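PDB 5MMH: HTH-type transcriptional activator AmpR from Pseudomonas aeruginosa PAO1, which activates transcription of the AmpC beta-lactamase gene by binding directly to its promoter, and recognizes cell-wall-derived muropeptides through its effector-binding domain, the part in this structure. Local coordinates for residues L106-R111 and T131-F136; I63-G68 and G180-T185. All blocks are in the same frame, centred on the assembly; numbering follows the deposited sequence.

Interaction 1 of 2, residues L106-R111 and T131-F136; sequences LLRSYR and TRSIVF
The parallel strands L106-S109 and S133-F136 are joined through helix 114-121 in a beta-alpha-beta unit of the LysR-type effector-binding domain, and their firm backbone bonding lies where R108 sits beside V135. There the backbone of R108 is gripped twice: R108 N donates to I134 O at 3.0 Å in a nearly straight bond (171°), and F136 N reaches R108 O at 2.7 Å with a more bent N-H (134°). At the start of the pair only a weak bond, L106 N to R132 O, holds the strands.

On one face of the sheet the R108 chain runs extended from CG to NE and lays its guanidinium over V135, so that V135 CG2 sits above the centre of the group, 3.6 Å from CZ. The flat guanidinium thus offers a face to a methyl, while S133 OG lies at its edge, 3.7 Å from R108 NE. The other branch, V135 CG1, lies 3.7 Å from the backbone C of S109.

L107, I134 and F136 occupy the opposite face. L107 CD2 is shared between I134 CD1 and the ring edge of F136, 3.7 Å from F136 CE1; branched aliphatic chains and a ring suit this buried side. Past the strand, S109 OG accepts from R111 N in an ST turn that redirects the chain.

Helix 139-147 covers the F136 face, M142 touching both L107 and F136, whereas W115 of helix 114-121 packs against L106 and R108. Beyond I134 and F136 come L45 and T47 of the second subunit, with which the backbone of V135 is also hydrogen-bonded.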
# COMPACT_ATOMS: atom_id res chain seq x y z
N LEU A 106 15.23 -8.55 -6.24
CA LEU A 106 15.12 -7.12 -6.49
C LEU A 106 13.64 -6.78 -6.50
O LEU A 106 12.93 -7.15 -7.44
CB LEU A 106 15.79 -6.75 -7.81
CG LEU A 106 17.28 -7.12 -7.92
CD1 LEU A 106 17.91 -6.53 -9.16
CD2 LEU A 106 18.04 -6.70 -6.65
N LEU A 107 13.16 -6.10 -5.47
CA LEU A 107 11.77 -5.66 -5.43
C LEU A 107 11.61 -4.44 -6.33
O LEU A 107 12.42 -3.52 -6.29
CB LEU A 107 11.37 -5.33 -4.00
CG LEU A 107 11.74 -6.36 -2.93
CD1 LEU A 107 11.55 -5.76 -1.56
CD2 LEU A 107 10.91 -7.69 -3.08
N ARG A 108 10.55 -4.43 -7.14
CA ARG A 108 10.41 -3.31 -8.07
C ARG A 108 8.96 -2.88 -8.19
O ARG A 108 8.03 -3.58 -7.78
CB ARG A 108 10.99 -3.66 -9.44
CG ARG A 108 10.25 -4.70 -10.22
CD ARG A 108 11.06 -4.96 -11.48
NE ARG A 108 10.40 -5.82 -12.45
CZ ARG A 108 9.48 -5.41 -13.32
NH1 ARG A 108 9.06 -4.14 -13.33
NH2 ARG A 108 8.97 -6.28 -14.18
N SER A 109 8.78 -1.69 -8.77
CA SER A 109 7.48 -1.13 -9.10
C SER A 109 7.11 -1.45 -10.55
O SER A 109 7.90 -2.03 -11.30
CB SER A 109 7.46 0.38 -8.88
OG SER A 109 8.11 1.03 -9.96
N TYR A 110 5.91 -1.04 -10.96
CA TYR A 110 5.49 -1.25 -12.36
C TYR A 110 6.25 -0.44 -13.38
O TYR A 110 6.20 -0.74 -14.54
CB TYR A 110 3.99 -1.22 -12.68
CG TYR A 110 3.03 -0.55 -11.74
CD1 TYR A 110 2.89 0.84 -11.73
CD2 TYR A 110 2.20 -1.30 -10.93
CE1 TYR A 110 1.99 1.47 -10.90
CE2 TYR A 110 1.28 -0.70 -10.08
CZ TYR A 110 1.18 0.71 -10.05
OH TYR A 110 0.26 1.31 -9.21
N ARG A 111 6.97 0.55 -12.93
CA ARG A 111 7.83 1.30 -13.85
C ARG A 111 9.13 0.52 -14.03
O ARG A 111 9.96 0.47 -13.12
CB ARG A 111 8.08 2.70 -13.30
CG ARG A 111 6.80 3.45 -12.98
CD ARG A 111 7.06 4.73 -12.19
NE ARG A 111 7.50 4.46 -10.83
CZ ARG A 111 6.68 4.28 -9.79
NH1 ARG A 111 7.17 4.04 -8.58
NH2 ARG A 111 5.36 4.32 -9.98
N THR A 131 13.04 -11.69 -12.99
CA THR A 131 13.45 -12.86 -12.21
C THR A 131 14.93 -12.72 -11.78
O THR A 131 15.83 -12.63 -12.63
CB THR A 131 13.25 -14.18 -12.99
OG1 THR A 131 11.91 -14.24 -13.49
CG2 THR A 131 13.53 -15.39 -12.11
N ARG A 132 15.17 -12.73 -10.48
CA ARG A 132 14.11 -12.91 -9.53
C ARG A 132 13.58 -11.61 -9.02
O ARG A 132 14.30 -10.80 -8.48
CB ARG A 132 14.56 -13.77 -8.37
CG ARG A 132 13.37 -14.40 -7.64
CD ARG A 132 13.45 -14.38 -6.13
NE ARG A 132 12.77 -15.57 -5.60
CZ ARG A 132 13.24 -16.39 -4.65
NH1 ARG A 132 12.52 -17.44 -4.27
NH2 ARG A 132 14.40 -16.16 -4.04
N SER A 133 12.30 -11.41 -9.21
CA SER A 133 11.75 -10.14 -8.76
C SER A 133 10.22 -10.19 -8.68
O SER A 133 9.55 -11.01 -9.31
CB SER A 133 12.20 -8.97 -9.65
OG SER A 133 11.61 -8.97 -10.94
N ILE A 134 9.71 -9.25 -7.88
CA ILE A 134 8.30 -9.13 -7.51
C ILE A 134 7.92 -7.68 -7.76
O ILE A 134 8.65 -6.77 -7.35
CB ILE A 134 8.08 -9.49 -6.03
CG1 ILE A 134 8.81 -10.79 -5.69
CG2 ILE A 134 6.61 -9.53 -5.68
CD1 ILE A 134 9.10 -10.98 -4.21
N VAL A 135 6.78 -7.46 -8.40
CA VAL A 135 6.36 -6.13 -8.82
C VAL A 135 5.30 -5.63 -7.86
O VAL A 135 4.37 -6.36 -7.50
CB VAL A 135 5.82 -6.15 -10.27
CG1 VAL A 135 5.44 -4.74 -10.71
CG2 VAL A 135 6.84 -6.76 -11.21
N PHE A 136 5.42 -4.36 -7.46
CA PHE A 136 4.60 -3.80 -6.39
C PHE A 136 3.81 -2.60 -6.89
O PHE A 136 4.35 -1.75 -7.60
CB PHE A 136 5.47 -3.40 -5.19
CG PHE A 136 5.95 -4.56 -4.38
CD1 PHE A 136 7.18 -5.15 -4.64
CD2 PHE A 136 5.16 -5.08 -3.37
CE1 PHE A 136 7.61 -6.24 -3.90
CE2 PHE A 136 5.58 -6.16 -2.63
CZ PHE A 136 6.81 -6.74 -2.88

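Interaction 2 of 2, residues I63-G68 and G180-T185; sequences IRFGGG and GSYWLT
Strands I63-G66 and S181-T185 run antiparallel, with R64 and W183 as a hydrogen-bonded pair: R64 N donates to W183 O and W183 N returns a 2.9 Å bond to R64 O. The next such pair joins G66 and S181, again through two backbone bonds. G66 O serves a second donor as well, the indole W183 NE1 at 2.7 Å, which approaches from above the carbonyl plane. This ties the W183 side chain to the strand end. G67 and G68 then fold back over it, and G68 CA stands 3.4 Å from the centroid of the six-membered ring, a CH-pi contact over its face. Glycine suits G68, where a side chain would run into the indole, and its positive phi is easily borne without one.

These are adjacent strands in the mixed sheet of one lobe of the periplasmic-binding-protein-like fold, 61-66 lying between 13-19 and 181-187. On the sheet face opposite W183, F65 turns its ring edge to the face of Y182 (centroids 5.4 Å apart, planes at 64°). With CG anti to the backbone N (chi1 173°), the F65 ring reaches along to G180. I63 CG1 meets L184 CD1 nearby, and L203 of helix 194-215 packs on both residues. All four are buried, which suits aromatic and branched aliphatic chains. Back on the W183 side, a water bridges R64 NH1 and T185 OG1; the threonine hydroxyl also bonds A62 O, while R64 NH2 is held by N50 O.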
# COMPACT_ATOMS: atom_id res chain seq x y z
N ILE A 63 -2.71 14.12 -6.03
CA ILE A 63 -1.25 14.19 -5.90
C ILE A 63 -0.67 12.86 -6.33
O ILE A 63 -1.04 11.81 -5.79
CB ILE A 63 -0.82 14.53 -4.47
CG1 ILE A 63 -1.31 15.93 -4.06
CG2 ILE A 63 0.72 14.38 -4.32
CD1 ILE A 63 -1.09 16.22 -2.56
N ARG A 64 0.23 12.87 -7.31
CA ARG A 64 0.74 11.59 -7.79
C ARG A 64 2.20 11.76 -8.19
O ARG A 64 2.75 12.87 -8.15
CB ARG A 64 -0.11 11.07 -8.94
CG ARG A 64 -0.22 12.02 -10.08
CD ARG A 64 -1.46 11.72 -10.89
NE ARG A 64 -1.42 10.37 -11.43
CZ ARG A 64 -2.13 9.97 -12.48
NH1 ARG A 64 -2.95 10.82 -13.09
NH2 ARG A 64 -2.02 8.72 -12.92
N PHE A 65 2.82 10.65 -8.56
CA PHE A 65 4.25 10.58 -8.83
C PHE A 65 4.48 10.30 -10.31
O PHE A 65 3.84 9.43 -10.89
CB PHE A 65 4.91 9.48 -7.98
CG PHE A 65 6.37 9.23 -8.32
CD1 PHE A 65 7.38 9.94 -7.67
CD2 PHE A 65 6.73 8.30 -9.30
CE1 PHE A 65 8.73 9.72 -7.98
CE2 PHE A 65 8.05 8.06 -9.62
CZ PHE A 65 9.07 8.78 -8.96
N GLY A 66 5.42 11.03 -10.91
CA GLY A 66 5.88 10.77 -12.28
C GLY A 66 6.40 12.05 -12.92
O GLY A 66 7.02 12.88 -12.29
N GLY A 67 6.11 12.18 -14.23
CA GLY A 67 6.72 13.20 -15.05
C GLY A 67 5.91 14.46 -15.22
O GLY A 67 6.38 15.42 -15.84
N GLY A 68 4.70 14.49 -14.68
CA GLY A 68 3.90 15.70 -14.77
C GLY A 68 3.27 16.00 -16.12
O GLY A 68 2.87 17.14 -16.36
N GLY A 180 11.46 10.86 -11.13
CA GLY A 180 10.17 11.52 -11.09
C GLY A 180 10.04 12.42 -9.89
O GLY A 180 10.93 12.50 -9.04
N SER A 181 8.91 13.12 -9.84
CA SER A 181 8.57 14.06 -8.80
C SER A 181 7.15 13.77 -8.34
O SER A 181 6.42 13.01 -8.98
CB SER A 181 8.65 15.51 -9.30
OG SER A 181 9.94 15.79 -9.82
N TYR A 182 6.77 14.37 -7.22
CA TYR A 182 5.38 14.45 -6.81
C TYR A 182 4.77 15.72 -7.37
O TYR A 182 5.41 16.78 -7.38
CB TYR A 182 5.26 14.40 -5.28
CG TYR A 182 5.58 13.02 -4.76
CD1 TYR A 182 4.68 11.98 -4.95
CD2 TYR A 182 6.78 12.75 -4.13
CE1 TYR A 182 4.95 10.70 -4.50
CE2 TYR A 182 7.07 11.47 -3.66
CZ TYR A 182 6.15 10.45 -3.86
OH TYR A 182 6.41 9.17 -3.44
N TRP A 183 3.53 15.62 -7.84
CA TRP A 183 2.82 16.68 -8.54
C TRP A 183 1.45 16.89 -7.93
O TRP A 183 0.77 15.92 -7.58
CB TRP A 183 2.64 16.34 -10.03
CG TRP A 183 3.93 16.12 -10.77
CD1 TRP A 183 4.70 14.99 -10.76
CD2 TRP A 183 4.60 17.06 -11.62
NE1 TRP A 183 5.81 15.16 -11.55
CE2 TRP A 183 5.78 16.43 -12.08
CE3 TRP A 183 4.33 18.37 -12.02
CZ2 TRP A 183 6.68 17.07 -12.95
CZ3 TRP A 183 5.22 18.99 -12.87
CH2 TRP A 183 6.38 18.35 -13.32
N LEU A 184 1.01 18.14 -7.82
CA LEU A 184 -0.39 18.42 -7.55
C LEU A 184 -1.11 18.60 -8.89
O LEU A 184 -0.81 19.53 -9.64
CB LEU A 184 -0.54 19.66 -6.68
CG LEU A 184 -1.97 20.10 -6.43
CD1 LEU A 184 -2.69 19.13 -5.46
CD2 LEU A 184 -1.97 21.49 -5.87
N THR A 185 -2.02 17.68 -9.21
CA THR A 185 -2.68 17.68 -10.51
C THR A 185 -4.17 17.97 -10.35
O THR A 185 -4.75 17.80 -9.27
CB THR A 185 -2.49 16.34 -11.24
OG1 THR A 185 -3.47 15.38 -10.80
CG2 THR A 185 -1.11 15.79 -11.00
O HOH W 1 -3.97 13.29 -12.53

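Overall arrangement
The two contacts belong to different sheets of one effector-binding domain, their centres about 21 Å apart, and interaction 1 is nested along the chain inside the loop that interaction 2 closes. Interaction 2 joins inner strands of the six-stranded sheet, about 9 Å from the chain centre, with regular antiparallel bonding, aromatic rings and glycines. Interaction 1, about 16 Å out, pairs two short parallel strands more loosely and relies on aliphatic packing against one phenylalanine ring and on a guanidinium-methyl contact. Both are partly buried, but the second subunit reaches only interaction 1. They touch where R111 NE lies 3.8 Å from F65 CE2, R111 being salt-bridged to E114.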